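Local coordinates for designed Anbu Protein (Synthetic construct, PDB 5LOY), which assembles helically as a consensus-designed ancestral proteasome-type beta subunit and is probably an N-terminal nucleophile hydrolase acting in protein degradation, at residues 153-158 with 173-178; 20-23 with 29-32. One frame throughout, in Å; residues are numbered along the deposited sequence.

Overall arrangement
Both contacts belong to one proteasome-type fold but lie apart in it: their centres are about 22 Å from each other, and their nearest atoms about 8 Å. Contact 1 packs helix 153-159 against helix 166-183, about 12 Å from the chain centre, whereas contact 2, about 15 Å from it, joins the end of strand 11-21 to the segment that follows strand 27-29 and leads into strand 33-38. The start of the chain relates them. K32 of contact 2 makes a weak hydrogen bond with T1 OG1, placing this contact beside the expected N-terminal nucleophile; Y2 OH hydrogen-bonds to S176 OG of contact 1, so the chain start touches both contacts.

Contact 1: residues 153-158 with 173-178; sequences KPILDR and ALVSFD
Two neighbouring helices of the layer flanking the sheet of strands 2-8 and 143-147 meet where I155 and L156 of 153-158 pack on V175 and S176 of 173-178. They run antiparallel, at 156° between N-to-C directions, and the axes of the short segments approach to 8.8 Å. The CA atoms of I155 and S176, 6.3 Å apart, mark the register. I155 divides the work between its branches: with CG1 anti to the backbone N (chi1 -170°), that branch crosses V175 at about a right angle, CG1 to CG1 4.1 Å, while its methyl CG2 sits against S176, 3.8 Å from CB. In the αββα sandwich of N-terminal nucleophile hydrolases such a layer covers the sheet, and L156 reaches down to both strands. Its CD1 also lies 3.7 Å from OG of S176, an apolar cover over a buried hydroxyl whose polar partners are elsewhere: Y2 OH and the carbonyl O of G152. K153 NZ forms a salt bridge to the syn lone pair of D157 OD2, 3.0 Å, and both atoms also hydrogen-bond to S183 of the second subunit. That subunit adds L227 against I155, and its D178 forms a salt bridge with R158.

Contact 2: residues 20-23 with 29-32; sequences TNAG and TFRK
The F30 ring is met obliquely by two carbons of the opposing segment: its CD1 lies 4.1 Å from CB of T20, and its CE1 4.0 Å from CB of A22. These two bonded ring atoms therefore span both partners, and L52 and Q56 of helix 52-62 also touch the F30 side chain. The backbones form a hairpin between strands 11-21 and 27-29, with backbone hydrogen bonds between T20 and S28 and between F30 and S18. CB of F30 lies 3.7 Å from OG1 of T20, where the polar half of the contact begins. K32 and T20 reach toward each other tip to tip, and NZ of K32 donates to OG1 of T20 at 2.7 Å. A bend at the last torsion of K32 (chi4 -64°) turns NZ toward that hydroxyl, which is itself hydrogen-bonded to S18 O. A valine in place of T20 would probably leave the K32 amine without this acceptor and freer to swing. Since NZ also makes a weak hydrogen bond to T1 OG1 and K32 touches D17, T20 probably helps position the lysine as a second-shell residue, if K32 is part of a threonine-aspartate-lysine site, as in proteasome beta subunits.

Contact 1: residues 153-158 with 173-178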
# COMPACT_ATOMS: atom_id res chain seq x y z
N LYS A 153 -0.36 -5.45 2.36
CA LYS A 153 0.85 -6.05 2.90
C LYS A 153 1.03 -5.86 4.43
O LYS A 153 1.47 -6.78 5.11
CB LYS A 153 2.08 -5.54 2.17
CG LYS A 153 3.38 -6.26 2.53
CD LYS A 153 4.53 -5.70 1.68
CE LYS A 153 5.80 -6.57 1.69
NZ LYS A 153 6.69 -6.24 2.84
N PRO A 154 0.72 -4.67 4.97
CA PRO A 154 1.03 -4.44 6.39
C PRO A 154 0.39 -5.42 7.36
O PRO A 154 1.04 -5.91 8.26
CB PRO A 154 0.51 -3.04 6.63
CG PRO A 154 0.72 -2.37 5.30
CD PRO A 154 0.34 -3.41 4.30
N ILE A 155 -0.87 -5.77 7.14
CA ILE A 155 -1.52 -6.71 8.04
C ILE A 155 -0.91 -8.11 7.93
O ILE A 155 -0.79 -8.80 8.94
CB ILE A 155 -3.07 -6.72 7.84
CG1 ILE A 155 -3.74 -7.52 8.96
CG2 ILE A 155 -3.48 -7.28 6.50
CD1 ILE A 155 -3.55 -6.89 10.32
N LEU A 156 -0.55 -8.52 6.72
CA LEU A 156 0.12 -9.81 6.52
C LEU A 156 1.48 -9.81 7.20
O LEU A 156 1.85 -10.80 7.82
CB LEU A 156 0.28 -10.13 5.03
CG LEU A 156 -1.05 -10.36 4.32
CD1 LEU A 156 -0.98 -10.17 2.81
CD2 LEU A 156 -1.57 -11.75 4.63
N ASP A 157 2.23 -8.72 7.10
CA ASP A 157 3.51 -8.65 7.83
C ASP A 157 3.32 -8.74 9.35
O ASP A 157 4.13 -9.31 10.04
CB ASP A 157 4.30 -7.36 7.49
CG ASP A 157 5.04 -7.43 6.14
OD1 ASP A 157 5.42 -8.55 5.69
OD2 ASP A 157 5.25 -6.35 5.52
N ARG A 158 2.26 -8.14 9.88
CA ARG A 158 2.05 -8.12 11.32
C ARG A 158 1.69 -9.48 11.87
O ARG A 158 2.12 -9.81 12.96
CB ARG A 158 0.94 -7.14 11.73
CG ARG A 158 1.33 -5.66 11.67
CD ARG A 158 0.13 -4.76 11.99
NE ARG A 158 0.37 -3.35 11.71
CZ ARG A 158 0.99 -2.50 12.53
NH1 ARG A 158 1.45 -2.92 13.72
NH2 ARG A 158 1.14 -1.23 12.16
N ALA A 173 -5.85 -13.00 5.40
CA ALA A 173 -6.06 -12.74 3.97
C ALA A 173 -7.32 -11.92 3.70
O ALA A 173 -7.29 -10.96 2.94
CB ALA A 173 -6.14 -14.05 3.19
N LEU A 174 -8.43 -12.26 4.35
CA LEU A 174 -9.68 -11.56 4.09
C LEU A 174 -9.64 -10.08 4.52
O LEU A 174 -10.13 -9.19 3.81
CB LEU A 174 -10.84 -12.30 4.74
CG LEU A 174 -11.13 -13.64 4.07
CD1 LEU A 174 -12.25 -14.38 4.78
CD2 LEU A 174 -11.52 -13.47 2.60
N VAL A 175 -9.04 -9.83 5.67
CA VAL A 175 -8.87 -8.49 6.17
C VAL A 175 -7.95 -7.68 5.24
O VAL A 175 -8.21 -6.51 4.94
CB VAL A 175 -8.31 -8.57 7.62
CG1 VAL A 175 -7.70 -7.26 8.05
CG2 VAL A 175 -9.42 -8.99 8.56
N SER A 176 -6.89 -8.33 4.77
CA SER A 176 -6.03 -7.77 3.72
C SER A 176 -6.83 -7.32 2.47
O SER A 176 -6.55 -6.26 1.90
CB SER A 176 -4.97 -8.79 3.30
OG SER A 176 -4.02 -8.18 2.45
N PHE A 177 -7.80 -8.13 2.06
CA PHE A 177 -8.64 -7.75 0.94
C PHE A 177 -9.56 -6.61 1.27
O PHE A 177 -9.79 -5.73 0.44
CB PHE A 177 -9.45 -8.93 0.42
CG PHE A 177 -8.71 -9.73 -0.59
CD1 PHE A 177 -7.78 -10.66 -0.18
CD2 PHE A 177 -8.91 -9.53 -1.95
CE1 PHE A 177 -7.05 -11.39 -1.10
CE2 PHE A 177 -8.18 -10.25 -2.88
CZ PHE A 177 -7.24 -11.17 -2.46
N ASP A 178 -10.11 -6.62 2.47
CA ASP A 178 -11.01 -5.56 2.91
C ASP A 178 -10.33 -4.20 2.78
O ASP A 178 -10.88 -3.28 2.20
CB ASP A 178 -11.44 -5.81 4.35
CG ASP A 178 -12.23 -4.66 4.95
OD1 ASP A 178 -13.18 -4.14 4.31
OD2 ASP A 178 -11.91 -4.28 6.09

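Contact 2: residues 20-23 with 29-32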
# COMPACT_ATOMS: atom_id res chain seq x y z
N THR A 20 -11.09 -7.14 -13.20
CA THR A 20 -10.10 -7.35 -14.22
C THR A 20 -10.22 -6.31 -15.33
O THR A 20 -11.30 -6.06 -15.83
CB THR A 20 -10.27 -8.75 -14.87
OG1 THR A 20 -10.29 -9.76 -13.86
CG2 THR A 20 -9.12 -9.06 -15.82
N ASN A 21 -9.09 -5.75 -15.74
CA ASN A 21 -9.01 -5.00 -16.99
C ASN A 21 -9.21 -5.86 -18.26
O ASN A 21 -8.36 -6.66 -18.64
CB ASN A 21 -7.69 -4.24 -17.07
CG ASN A 21 -7.92 -2.80 -17.38
OD1 ASN A 21 -8.08 -1.98 -16.46
ND2 ASN A 21 -8.05 -2.47 -18.68
N ALA A 22 -10.36 -5.70 -18.91
CA ALA A 22 -10.69 -6.50 -20.08
C ALA A 22 -10.81 -5.60 -21.29
O ALA A 22 -11.75 -5.72 -22.09
CB ALA A 22 -11.99 -7.25 -19.83
N GLY A 23 -9.88 -4.67 -21.42
CA GLY A 23 -9.96 -3.68 -22.48
C GLY A 23 -10.55 -2.35 -22.07
O GLY A 23 -10.95 -2.13 -20.92
N THR A 29 -15.60 -9.16 -14.59
CA THR A 29 -15.31 -10.23 -13.66
C THR A 29 -14.70 -11.43 -14.40
O THR A 29 -15.27 -11.95 -15.35
CB THR A 29 -16.62 -10.60 -12.94
OG1 THR A 29 -17.17 -9.42 -12.36
CG2 THR A 29 -16.40 -11.62 -11.84
N PHE A 30 -13.51 -11.80 -13.97
CA PHE A 30 -12.84 -13.02 -14.42
C PHE A 30 -12.18 -13.67 -13.21
O PHE A 30 -11.45 -13.03 -12.48
CB PHE A 30 -11.76 -12.71 -15.47
CG PHE A 30 -12.31 -12.39 -16.82
CD1 PHE A 30 -12.66 -11.10 -17.15
CD2 PHE A 30 -12.43 -13.38 -17.78
CE1 PHE A 30 -13.16 -10.80 -18.41
CE2 PHE A 30 -12.92 -13.08 -19.04
CZ PHE A 30 -13.30 -11.79 -19.36
N ARG A 31 -12.45 -14.96 -13.02
CA ARG A 31 -11.84 -15.76 -11.95
C ARG A 31 -10.30 -15.86 -12.15
O ARG A 31 -9.85 -16.06 -13.26
CB ARG A 31 -12.49 -17.15 -11.98
CG ARG A 31 -12.17 -18.08 -10.82
CD ARG A 31 -12.68 -19.51 -11.06
NE ARG A 31 -13.27 -20.08 -9.84
CZ ARG A 31 -14.56 -20.07 -9.53
NH1 ARG A 31 -15.46 -19.52 -10.33
NH2 ARG A 31 -14.97 -20.61 -8.39
N LYS A 32 -9.52 -15.75 -11.07
CA LYS A 32 -8.07 -15.79 -11.17
C LYS A 32 -7.39 -16.96 -10.47
O LYS A 32 -6.17 -17.01 -10.39
CB LYS A 32 -7.52 -14.49 -10.61
CG LYS A 32 -8.02 -13.26 -11.36
CD LYS A 32 -7.62 -12.00 -10.62
CE LYS A 32 -8.38 -10.76 -11.09
NZ LYS A 32 -8.08 -10.45 -12.51